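Local coordinates for outer membrane protein SusF (Bacteroides thetaiotaomicron, PDB 4FE9) that binds starch at the cell surface through its carbohydrate-binding modules, before the glycan is transported into the periplasm for degradation, at residues 26-36 / 49-59; 101-111 / 246-254. All blocks are in the same frame, centred on the assembly; numbering follows the deposited sequence.

Contact 1 of 2, residues 26-36 / 49-59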
loop_
_atom_site.group_PDB
_atom_site.type_symbol
_atom_site.label_atom_id
_atom_site.label_comp_id
_atom_site.label_asym_id
_atom_site.label_seq_id
_atom_site.Cartn_x
_atom_site.Cartn_y
_atom_site.Cartn_z
ATOM N N GLN A 26 -33.208 19.174 -28.769
ATOM C CA GLN A 26 -32.139 19.288 -27.766
ATOM C C GLN A 26 -31.294 20.609 -27.883
ATOM O O GLN A 26 -30.984 21.080 -28.992
ATOM C CB GLN A 26 -31.226 18.072 -27.840
ATOM C CG GLN A 26 -29.786 18.427 -27.726
ATOM C CD GLN A 26 -28.887 17.347 -28.257
ATOM O OE1 GLN A 26 -29.305 16.198 -28.408
ATOM N NE2 GLN A 26 -27.628 17.700 -28.539
ATOM N N LEU A 27 -30.953 21.198 -26.742
ATOM C CA LEU A 27 -30.268 22.495 -26.734
ATOM C C LEU A 27 -28.789 22.337 -26.460
ATOM O O LEU A 27 -28.379 21.406 -25.771
ATOM C CB LEU A 27 -30.892 23.421 -25.709
ATOM C CG LEU A 27 -32.417 23.618 -25.806
ATOM C CD1 LEU A 27 -32.823 24.754 -24.905
ATOM C CD2 LEU A 27 -32.867 23.886 -27.260
ATOM N N THR A 28 -27.974 23.209 -27.052
ATOM C CA THR A 28 -26.554 23.166 -26.797
ATOM C C THR A 28 -26.034 24.442 -26.141
ATOM O O THR A 28 -26.685 25.472 -26.159
ATOM C CB THR A 28 -25.711 22.797 -28.056
ATOM O OG1 THR A 28 -25.952 23.737 -29.082
ATOM C CG2 THR A 28 -26.067 21.396 -28.561
ATOM N N ALA A 29 -24.923 24.315 -25.445
ATOM C CA ALA A 29 -24.214 25.489 -24.934
ATOM C C ALA A 29 -22.748 25.351 -25.271
ATOM O O ALA A 29 -22.230 24.241 -25.326
ATOM C CB ALA A 29 -24.401 25.610 -23.438
ATOM N N THR A 30 -22.067 26.476 -25.397
ATOM C CA THR A 30 -20.632 26.460 -25.601
ATOM C C THR A 30 -19.975 27.230 -24.513
ATOM O O THR A 30 -20.364 28.349 -24.222
ATOM C CB THR A 30 -20.240 27.062 -26.966
ATOM O OG1 THR A 30 -20.829 26.272 -27.999
ATOM C CG2 THR A 30 -18.704 27.063 -27.143
ATOM N N PHE A 31 -19.125 26.539 -23.787
ATOM C CA PHE A 31 -18.301 27.138 -22.738
ATOM C C PHE A 31 -16.883 27.372 -23.236
ATOM O O PHE A 31 -16.329 26.540 -23.980
ATOM C CB PHE A 31 -18.241 26.192 -21.557
ATOM C CG PHE A 31 -19.554 26.003 -20.886
ATOM C CD1 PHE A 31 -19.982 26.902 -19.902
ATOM C CD2 PHE A 31 -20.386 24.940 -21.244
ATOM C CE1 PHE A 31 -21.270 26.802 -19.357
ATOM C CE2 PHE A 31 -21.605 24.761 -20.627
ATOM C CZ PHE A 31 -22.073 25.720 -19.700
ATOM N N THR A 32 -16.240 28.395 -22.677
ATOM C CA THR A 32 -14.798 28.627 -22.900
ATOM C C THR A 32 -14.086 28.843 -21.568
ATOM O O THR A 32 -14.695 29.315 -20.597
ATOM C CB THR A 32 -14.558 29.880 -23.754
ATOM O OG1 THR A 32 -15.180 30.994 -23.107
ATOM C CG2 THR A 32 -15.167 29.710 -25.167
ATOM N N ALA A 33 -12.780 28.575 -21.539
ATOM C CA ALA A 33 -11.988 28.816 -20.312
ATOM C C ALA A 33 -11.957 30.305 -19.980
ATOM O O ALA A 33 -12.029 31.141 -20.875
ATOM C CB ALA A 33 -10.535 28.238 -20.458
ATOM N N GLY A 34 -12.106 30.624 -18.693
ATOM C CA GLY A 34 -12.131 32.017 -18.249
ATOM C C GLY A 34 -10.768 32.682 -18.409
ATOM O O GLY A 34 -9.762 32.014 -18.724
ATOM N N LYS A 35 -10.698 33.962 -18.100
ATOM C CA LYS A 35 -9.426 34.697 -18.225
ATOM C C LYS A 35 -8.345 34.269 -17.203
ATOM O O LYS A 35 -7.190 34.392 -17.472
ATOM C CB LYS A 35 -9.653 36.198 -18.191
ATOM C CG LYS A 35 -9.890 36.786 -16.797
ATOM C CD LYS A 35 -10.567 38.183 -16.912
ATOM C CE LYS A 35 -10.037 39.174 -15.866
ATOM N NZ LYS A 35 -9.695 38.489 -14.576
ATOM N N ASP A 36 -8.742 33.598 -16.124
ATOM C CA ASP A 36 -7.756 33.082 -15.191
ATOM C C ASP A 36 -7.461 31.614 -15.471
ATOM O O ASP A 36 -7.813 30.732 -14.674
ATOM C CB ASP A 36 -8.215 33.307 -13.734
ATOM C CG ASP A 36 -8.414 34.800 -13.401
ATOM O OD1 ASP A 36 -7.452 35.571 -13.555
ATOM O OD2 ASP A 36 -9.556 35.218 -13.065
ATOM N N VAL A 49 -11.400 34.108 -8.796
ATOM C CA VAL A 49 -10.935 33.998 -10.181
ATOM C C VAL A 49 -12.078 33.578 -11.089
ATOM O O VAL A 49 -12.971 32.854 -10.667
ATOM C CB VAL A 49 -9.799 32.954 -10.305
ATOM C CG1 VAL A 49 -8.487 33.518 -9.683
ATOM C CG2 VAL A 49 -10.191 31.668 -9.603
ATOM N N GLU A 50 -12.004 33.990 -12.351
ATOM C CA GLU A 50 -12.952 33.580 -13.363
ATOM C C GLU A 50 -12.412 32.407 -14.075
ATOM O O GLU A 50 -11.434 32.533 -14.848
ATOM C CB GLU A 50 -13.131 34.703 -14.378
ATOM C CG GLU A 50 -12.996 36.081 -13.783
ATOM C CD GLU A 50 -13.562 37.194 -14.701
ATOM O OE1 GLU A 50 -13.382 37.119 -15.940
ATOM O OE2 GLU A 50 -14.125 38.169 -14.175
ATOM N N ILE A 51 -13.117 31.285 -13.994
ATOM C CA ILE A 51 -12.552 30.059 -14.525
ATOM C C ILE A 51 -13.200 29.569 -15.826
ATOM O O ILE A 51 -12.627 28.730 -16.537
ATOM C CB ILE A 51 -12.482 28.950 -13.468
ATOM C CG1 ILE A 51 -13.879 28.571 -12.995
ATOM C CG2 ILE A 51 -11.637 29.405 -12.288
ATOM C CD1 ILE A 51 -13.889 27.316 -12.102
ATOM N N ALA A 52 -14.377 30.100 -16.145
ATOM C CA ALA A 52 -15.087 29.681 -17.322
ATOM C C ALA A 52 -16.151 30.713 -17.701
ATOM O O ALA A 52 -16.478 31.611 -16.908
ATOM C CB ALA A 52 -15.711 28.285 -17.123
ATOM N N LYS A 53 -16.638 30.627 -18.931
ATOM C CA LYS A 53 -17.637 31.575 -19.429
ATOM C C LYS A 53 -18.579 30.821 -20.352
ATOM O O LYS A 53 -18.149 29.935 -21.067
ATOM C CB LYS A 53 -16.944 32.712 -20.186
ATOM C CG LYS A 53 -17.868 33.808 -20.704
ATOM C CD LYS A 53 -17.038 34.897 -21.456
ATOM C CE LYS A 53 -17.941 35.982 -22.088
ATOM N NZ LYS A 53 -19.145 36.205 -21.270
ATOM N N LEU A 54 -19.889 31.065 -20.216
ATOM C CA LEU A 54 -20.845 30.611 -21.216
ATOM C C LEU A 54 -20.858 31.562 -22.387
ATOM O O LEU A 54 -21.162 32.732 -22.232
ATOM C CB LEU A 54 -22.268 30.509 -20.625
ATOM C CG LEU A 54 -23.345 30.226 -21.676
ATOM C CD1 LEU A 54 -23.112 28.852 -22.265
ATOM C CD2 LEU A 54 -24.711 30.315 -21.060
ATOM N N SER A 55 -20.379 31.098 -23.520
ATOM C CA SER A 55 -20.142 31.991 -24.648
ATOM C C SER A 55 -21.368 32.088 -25.533
ATOM O O SER A 55 -21.683 33.151 -26.039
ATOM C CB SER A 55 -18.955 31.517 -25.466
ATOM O OG SER A 55 -17.759 31.816 -24.757
ATOM N N SER A 56 -22.033 30.957 -25.742
ATOM C CA SER A 56 -23.227 30.943 -26.559
ATOM C C SER A 56 -24.081 29.741 -26.213
ATOM O O SER A 56 -23.617 28.777 -25.612
ATOM C CB SER A 56 -22.859 30.901 -28.049
ATOM O OG SER A 56 -22.261 29.653 -28.361
ATOM N N THR A 57 -25.317 29.795 -26.638
ATOM C CA THR A 57 -26.247 28.702 -26.437
ATOM C C THR A 57 -27.263 28.746 -27.555
ATOM O O THR A 57 -27.558 29.818 -28.064
ATOM C CB THR A 57 -26.998 28.891 -25.104
ATOM O OG1 THR A 57 -27.746 27.707 -24.803
ATOM C CG2 THR A 57 -27.925 30.071 -25.179
ATOM N N THR A 58 -27.876 27.603 -27.868
ATOM C CA THR A 58 -29.005 27.620 -28.766
ATOM C C THR A 58 -30.328 27.847 -28.065
ATOM O O THR A 58 -31.365 27.866 -28.712
ATOM C CB THR A 58 -29.107 26.352 -29.632
ATOM O OG1 THR A 58 -29.347 25.225 -28.799
ATOM C CG2 THR A 58 -27.808 26.128 -30.469
ATOM N N ALA A 59 -30.287 28.168 -26.780
ATOM C CA ALA A 59 -31.516 28.540 -26.051
ATOM C C ALA A 59 -31.998 29.918 -26.488
ATOM O O ALA A 59 -31.207 30.755 -26.911
ATOM C CB ALA A 59 -31.284 28.514 -24.561
HETATM O O HOH W 1 -29.789 23.056 -30.320
HETATM O O HOH W 2 -13.140 35.334 -17.774
#
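Thr30 and Ser56 form a hydrogen-bonded antiparallel pair between strands 27-33 and 49-57, Thr30 N meeting Ser56 O at 2.8 Å. A classic beta bulge lies beside it: Ser55 and Ser56 both face Thr30, whose carbonyl takes a 2.8 Å bond from Ser55 N and a weak one from Ser56 N. Beyond the bulge the ladder resumes with the Thr32-Lys53 pair, and Gly34 N bonds to Ile51 O from above the carbonyl plane.

Hydroxyls reinforce the ladder. Thr57 OG1 donates to Thr28 O at 2.8 Å, while Thr58 N reaches the same oxygen from the opposite face of its plane. Swung away from its own amide (chi1 -170°), the Thr57 hydroxyl also accepts from Ala59 N, closing an ST turn. A valine in its place would probably leave Thr28 O with one donor fewer and the turn at Ala59 without its acceptor. Thr58 OG1 takes a nearly straight bond from Thr28 N, and Thr32 OG1 and Ser55 OG pair at 3.2 Å.

Apolar contacts gather round Leu54 CD1, which lies over the Phe31 ring, 4.3 Å from its centroid in a CH-pi contact, and 3.7 Å from Ala29 CB; Ile117 of strand 111-122 also packs on Phe31.

Charge enters at the far end, where Asp36 OD2 accepts from Glu50 N through its anti lone pair. Lys35 NZ makes a long salt bridge to Asp36 OD2 and stays beyond one from Glu50 OE1, at 4.2 Å, probably easing the acids' repulsion.

The Thr30, Thr32, Ser56 and Lys53 face is thus polar and the Ala29, Phe31 and Leu54 face mainly apolar, Thr57's hydroxyl there turning back to the backbone.

Contact 2 of 2, residues 101-111 / 246-254. With EDO (1,2-ethanediol), chain E.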
loop_
_atom_site.group_PDB
_atom_site.type_symbol
_atom_site.label_atom_id
_atom_site.label_comp_id
_atom_site.label_asym_id
_atom_site.label_seq_id
_atom_site.Cartn_x
_atom_site.Cartn_y
_atom_site.Cartn_z
ATOM N N GLU A 101 -6.556 18.499 -2.996
ATOM C CA GLU A 101 -7.342 17.276 -2.744
ATOM C C GLU A 101 -7.453 16.340 -3.937
ATOM O O GLU A 101 -7.108 15.167 -3.837
ATOM C CB GLU A 101 -8.729 17.617 -2.224
ATOM C CG GLU A 101 -8.683 18.278 -0.887
ATOM C CD GLU A 101 -8.443 17.270 0.253
ATOM O OE1 GLU A 101 -8.376 16.030 -0.019
ATOM O OE2 GLU A 101 -8.336 17.723 1.425
ATOM N N ALA A 102 -7.846 16.874 -5.088
ATOM C CA ALA A 102 -7.924 16.067 -6.296
ATOM C C ALA A 102 -6.661 15.275 -6.531
ATOM O O ALA A 102 -6.728 14.150 -7.016
ATOM C CB ALA A 102 -8.224 16.928 -7.499
ATOM N N TYR A 103 -5.497 15.923 -6.352
ATOM C CA TYR A 103 -4.232 15.277 -6.675
ATOM C C TYR A 103 -3.556 14.648 -5.453
ATOM O O TYR A 103 -2.432 14.182 -5.543
ATOM C CB TYR A 103 -3.275 16.254 -7.387
ATOM C CG TYR A 103 -3.660 16.535 -8.839
ATOM C CD1 TYR A 103 -3.226 15.700 -9.860
ATOM C CD2 TYR A 103 -4.556 17.566 -9.158
ATOM C CE1 TYR A 103 -3.635 15.897 -11.191
ATOM C CE2 TYR A 103 -4.944 17.804 -10.497
ATOM C CZ TYR A 103 -4.486 16.935 -11.500
ATOM O OH TYR A 103 -4.840 17.135 -12.812
ATOM N N LYS A 104 -4.225 14.722 -4.300
ATOM C CA LYS A 104 -3.636 14.307 -2.993
ATOM C C LYS A 104 -2.216 14.824 -2.807
ATOM O O LYS A 104 -1.328 14.071 -2.400
ATOM C CB LYS A 104 -3.635 12.780 -2.867
ATOM C CG LYS A 104 -5.032 12.154 -2.858
ATOM C CD LYS A 104 -5.596 12.130 -1.448
ATOM C CE LYS A 104 -7.008 11.564 -1.427
ATOM N NZ LYS A 104 -7.992 12.659 -1.522
ATOM N N SER A 105 -1.992 16.104 -3.110
ATOM C CA SER A 105 -0.635 16.626 -3.136
ATOM C C SER A 105 -0.597 18.135 -3.013
ATOM O O SER A 105 -1.364 18.860 -3.699
ATOM C CB SER A 105 0.051 16.173 -4.409
ATOM O OG SER A 105 1.260 16.829 -4.601
ATOM N N ARG A 106 0.304 18.632 -2.163
ATOM C CA ARG A 106 0.602 20.027 -2.136
ATOM C C ARG A 106 1.772 20.402 -3.025
ATOM O O ARG A 106 2.188 21.550 -3.036
ATOM C CB ARG A 106 0.832 20.495 -0.728
ATOM C CG ARG A 106 -0.221 19.936 0.267
ATOM C CD ARG A 106 -0.163 20.726 1.585
ATOM N NE ARG A 106 -0.669 22.068 1.392
ATOM C CZ ARG A 106 -0.674 23.024 2.313
ATOM N NH1 ARG A 106 -0.297 22.764 3.563
ATOM N NH2 ARG A 106 -1.087 24.256 1.986
ATOM N N ALA A 107 2.260 19.452 -3.814
ATOM C CA ALA A 107 3.487 19.685 -4.586
ATOM C C ALA A 107 3.291 20.934 -5.493
ATOM O O ALA A 107 2.195 21.139 -6.051
ATOM C CB ALA A 107 3.788 18.484 -5.423
ATOM N N SER A 108 4.343 21.751 -5.661
ATOM C CA SER A 108 4.210 22.957 -6.458
ATOM C C SER A 108 4.403 22.673 -7.952
ATOM O O SER A 108 5.326 23.201 -8.586
ATOM C CB SER A 108 5.173 24.018 -5.993
ATOM O OG SER A 108 4.950 25.232 -6.686
ATOM N N VAL A 109 3.485 21.898 -8.502
ATOM C CA VAL A 109 3.536 21.416 -9.890
ATOM C C VAL A 109 2.279 21.961 -10.626
ATOM O O VAL A 109 1.180 22.038 -10.028
ATOM C CB VAL A 109 3.483 19.837 -9.892
ATOM C CG1 VAL A 109 3.294 19.297 -11.302
ATOM C CG2 VAL A 109 4.775 19.258 -9.250
ATOM N N VAL A 110 2.400 22.243 -11.922
ATOM C CA VAL A 110 1.210 22.675 -12.713
ATOM C C VAL A 110 0.158 21.548 -12.835
ATOM O O VAL A 110 0.446 20.464 -13.344
ATOM C CB VAL A 110 1.603 23.181 -14.119
ATOM C CG1 VAL A 110 0.368 23.604 -14.888
ATOM C CG2 VAL A 110 2.593 24.341 -14.005
ATOM N N ARG A 111 -1.020 21.775 -12.262
ATOM C CA ARG A 111 -2.072 20.745 -12.229
ATOM C C ARG A 111 -3.186 21.120 -13.196
ATOM O O ARG A 111 -3.708 22.224 -13.152
ATOM C CB ARG A 111 -2.677 20.621 -10.808
ATOM C CG ARG A 111 -1.664 20.232 -9.738
ATOM C CD ARG A 111 -1.140 18.825 -9.980
ATOM N NE ARG A 111 -0.436 18.351 -8.788
ATOM C CZ ARG A 111 0.332 17.270 -8.753
ATOM N NH1 ARG A 111 0.551 16.559 -9.874
ATOM N NH2 ARG A 111 0.882 16.889 -7.592
ATOM N N ASP A 246 5.453 12.404 3.712
ATOM C CA ASP A 246 5.876 12.554 2.315
ATOM C C ASP A 246 6.233 14.006 2.077
ATOM O O ASP A 246 5.361 14.902 2.114
ATOM C CB ASP A 246 4.719 12.103 1.403
ATOM C CG ASP A 246 5.029 12.236 -0.087
ATOM O OD1 ASP A 246 5.929 13.051 -0.481
ATOM O OD2 ASP A 246 4.270 11.605 -0.877
ATOM N N ALA A 247 7.517 14.285 2.002
ATOM C CA ALA A 247 7.979 15.653 1.981
ATOM C C ALA A 247 8.034 16.223 0.545
ATOM O O ALA A 247 8.634 17.288 0.312
ATOM C CB ALA A 247 9.345 15.765 2.646
ATOM N N PHE A 248 7.401 15.531 -0.401
ATOM C CA PHE A 248 7.223 16.083 -1.745
ATOM C C PHE A 248 5.759 16.488 -1.962
ATOM O O PHE A 248 5.472 17.661 -2.221
ATOM C CB PHE A 248 7.663 15.066 -2.814
ATOM C CG PHE A 248 7.369 15.507 -4.233
ATOM C CD1 PHE A 248 8.095 16.552 -4.809
ATOM C CD2 PHE A 248 6.248 15.006 -4.914
ATOM C CE1 PHE A 248 7.786 17.025 -6.089
ATOM C CE2 PHE A 248 5.920 15.473 -6.199
ATOM C CZ PHE A 248 6.707 16.489 -6.793
ATOM N N ASN A 249 4.848 15.551 -1.679
ATOM C CA ASN A 249 3.401 15.834 -1.648
ATOM C C ASN A 249 2.891 16.504 -0.372
ATOM O O ASN A 249 1.797 17.045 -0.369
ATOM C CB ASN A 249 2.604 14.572 -1.925
ATOM C CG ASN A 249 2.930 13.985 -3.261
ATOM O OD1 ASN A 249 2.786 14.663 -4.296
ATOM N ND2 ASN A 249 3.553 12.807 -3.250
ATOM N N TYR A 250 3.746 16.573 0.658
ATOM C CA TYR A 250 3.359 17.110 2.018
ATOM C C TYR A 250 2.089 16.496 2.587
ATOM O O TYR A 250 1.054 17.152 2.693
ATOM C CB TYR A 250 3.297 18.623 2.034
ATOM C CG TYR A 250 4.636 19.233 2.228
ATOM C CD1 TYR A 250 5.565 19.255 1.180
ATOM C CD2 TYR A 250 5.085 19.547 3.508
ATOM C CE1 TYR A 250 6.896 19.666 1.400
ATOM C CE2 TYR A 250 6.403 19.976 3.731
ATOM C CZ TYR A 250 7.309 19.974 2.698
ATOM O OH TYR A 250 8.569 20.474 2.925
ATOM N N ARG A 251 2.152 15.212 2.830
ATOM C CA ARG A 251 1.041 14.482 3.388
ATOM C C ARG A 251 1.631 13.598 4.475
ATOM O O ARG A 251 2.812 13.238 4.395
ATOM C CB ARG A 251 0.411 13.585 2.318
ATOM C CG ARG A 251 -0.788 14.260 1.577
ATOM C CD ARG A 251 -1.868 13.217 1.156
ATOM N NE ARG A 251 -3.172 13.852 1.067
ATOM C CZ ARG A 251 -4.223 13.516 1.794
ATOM N NH1 ARG A 251 -4.205 12.413 2.521
ATOM N NH2 ARG A 251 -5.356 14.178 1.640
ATOM N N PHE A 252 0.782 13.171 5.424
ATOM C CA PHE A 252 1.205 12.265 6.479
ATOM C C PHE A 252 0.160 11.186 6.629
ATOM O O PHE A 252 -1.019 11.402 6.297
ATOM C CB PHE A 252 1.369 13.029 7.774
ATOM C CG PHE A 252 0.058 13.411 8.425
ATOM C CD1 PHE A 252 -0.485 14.683 8.230
ATOM C CD2 PHE A 252 -0.651 12.480 9.191
ATOM C CE1 PHE A 252 -1.719 15.033 8.806
ATOM C CE2 PHE A 252 -1.882 12.798 9.752
ATOM C CZ PHE A 252 -2.421 14.078 9.577
ATOM N N THR A 253 0.587 9.986 7.009
ATOM C CA THR A 253 -0.333 9.005 7.578
ATOM C C THR A 253 0.191 8.520 8.930
ATOM O O THR A 253 1.395 8.581 9.201
ATOM C CB THR A 253 -0.477 7.797 6.690
ATOM O OG1 THR A 253 0.819 7.258 6.452
ATOM C CG2 THR A 253 -1.173 8.177 5.334
ATOM N N VAL A 254 -0.727 8.066 9.772
ATOM C CA VAL A 254 -0.400 7.303 10.948
ATOM C C VAL A 254 -1.165 6.003 10.871
ATOM O O VAL A 254 -2.395 6.020 10.825
ATOM C CB VAL A 254 -0.830 8.040 12.199
ATOM C CG1 VAL A 254 -0.407 7.247 13.443
ATOM C CG2 VAL A 254 -0.187 9.477 12.225
HETATM C C1 EDO E . 1.898 10.196 3.327
HETATM O O1 EDO E . 1.193 9.879 2.132
HETATM C C2 EDO E . 2.950 9.139 3.592
HETATM O O2 EDO E . 2.328 7.854 3.586
HETATM O O HOH W 3 2.346 14.359 -7.151
#
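Ser105 and Asn249 meet where the 101-111 segment is most closely fitted to the turn before strand 251-254. Ser105 OG, pointing away from its own amide (chi1 169°), donates to Asn249 OD1 at 2.7 Å and accepts from Ala107 N, making an ST turn. Alongside, Arg106 N gives Asn249 O a nearly straight bond of 2.8 Å. Asp246 fixes the asparagine from behind: its OD2 takes Asn249 ND2 at 2.8 Å, close to the amide plane, while OD1 receives the backbone N atoms of Phe248 and Asn249. With the amide nitrogen thus occupied, OD1 is turned to Ser105.

Looser contacts flank this core. On the solvent side Ala107 CB rests over one face of the exposed Phe248 ring, offset toward the rim, and a water joins Asn249 OD1 to Arg111 NH2. By the Schellman motif that ends helix 92-102, Lys104 CD sits over the Arg251 guanidinium, 3.6 Å above its plane. Glu101 OE1 comes to the guanidinium edge, 3.9 Å from Arg251 NH2. Long salt bridges link this carboxylate to Arg251 and Lys104, probably offsetting the repulsion between the two cations. Asp222 gives Arg251 its stronger ionic partner, and Arg106 bonds through NH1 to Val225 O and makes a cation-pi contact with Trp227.

The chemistry implies a junction between the mixed-sheet domain and carbohydrate-binding module 1 whose centre is set by directional, mutually braced hydrogen bonds, with longer-range charge pairing at its margin.

How the contacts relate
Contacts 1 and 2 follow one another along the chain, their centres 31 Å apart and their nearest atoms about 10 Å apart, without touching. Contact 1 is internal to the mixed-sheet domain, pairing its neighbouring strands 27-33 and 48-57 away from the glycan sites. Contact 2 instead joins that domain to carbohydrate-binding module 1. Helix 92-102 bridges the two: Leu95 touches Val49 and Ile51 of contact 1, and the helix ends in contact 2. Starch binding is nearer to contact 2, where the side chain of Arg251 lies about 12 Å from that of Phe192 at the D-glucose site, yet neither contact belongs to a glycan pocket.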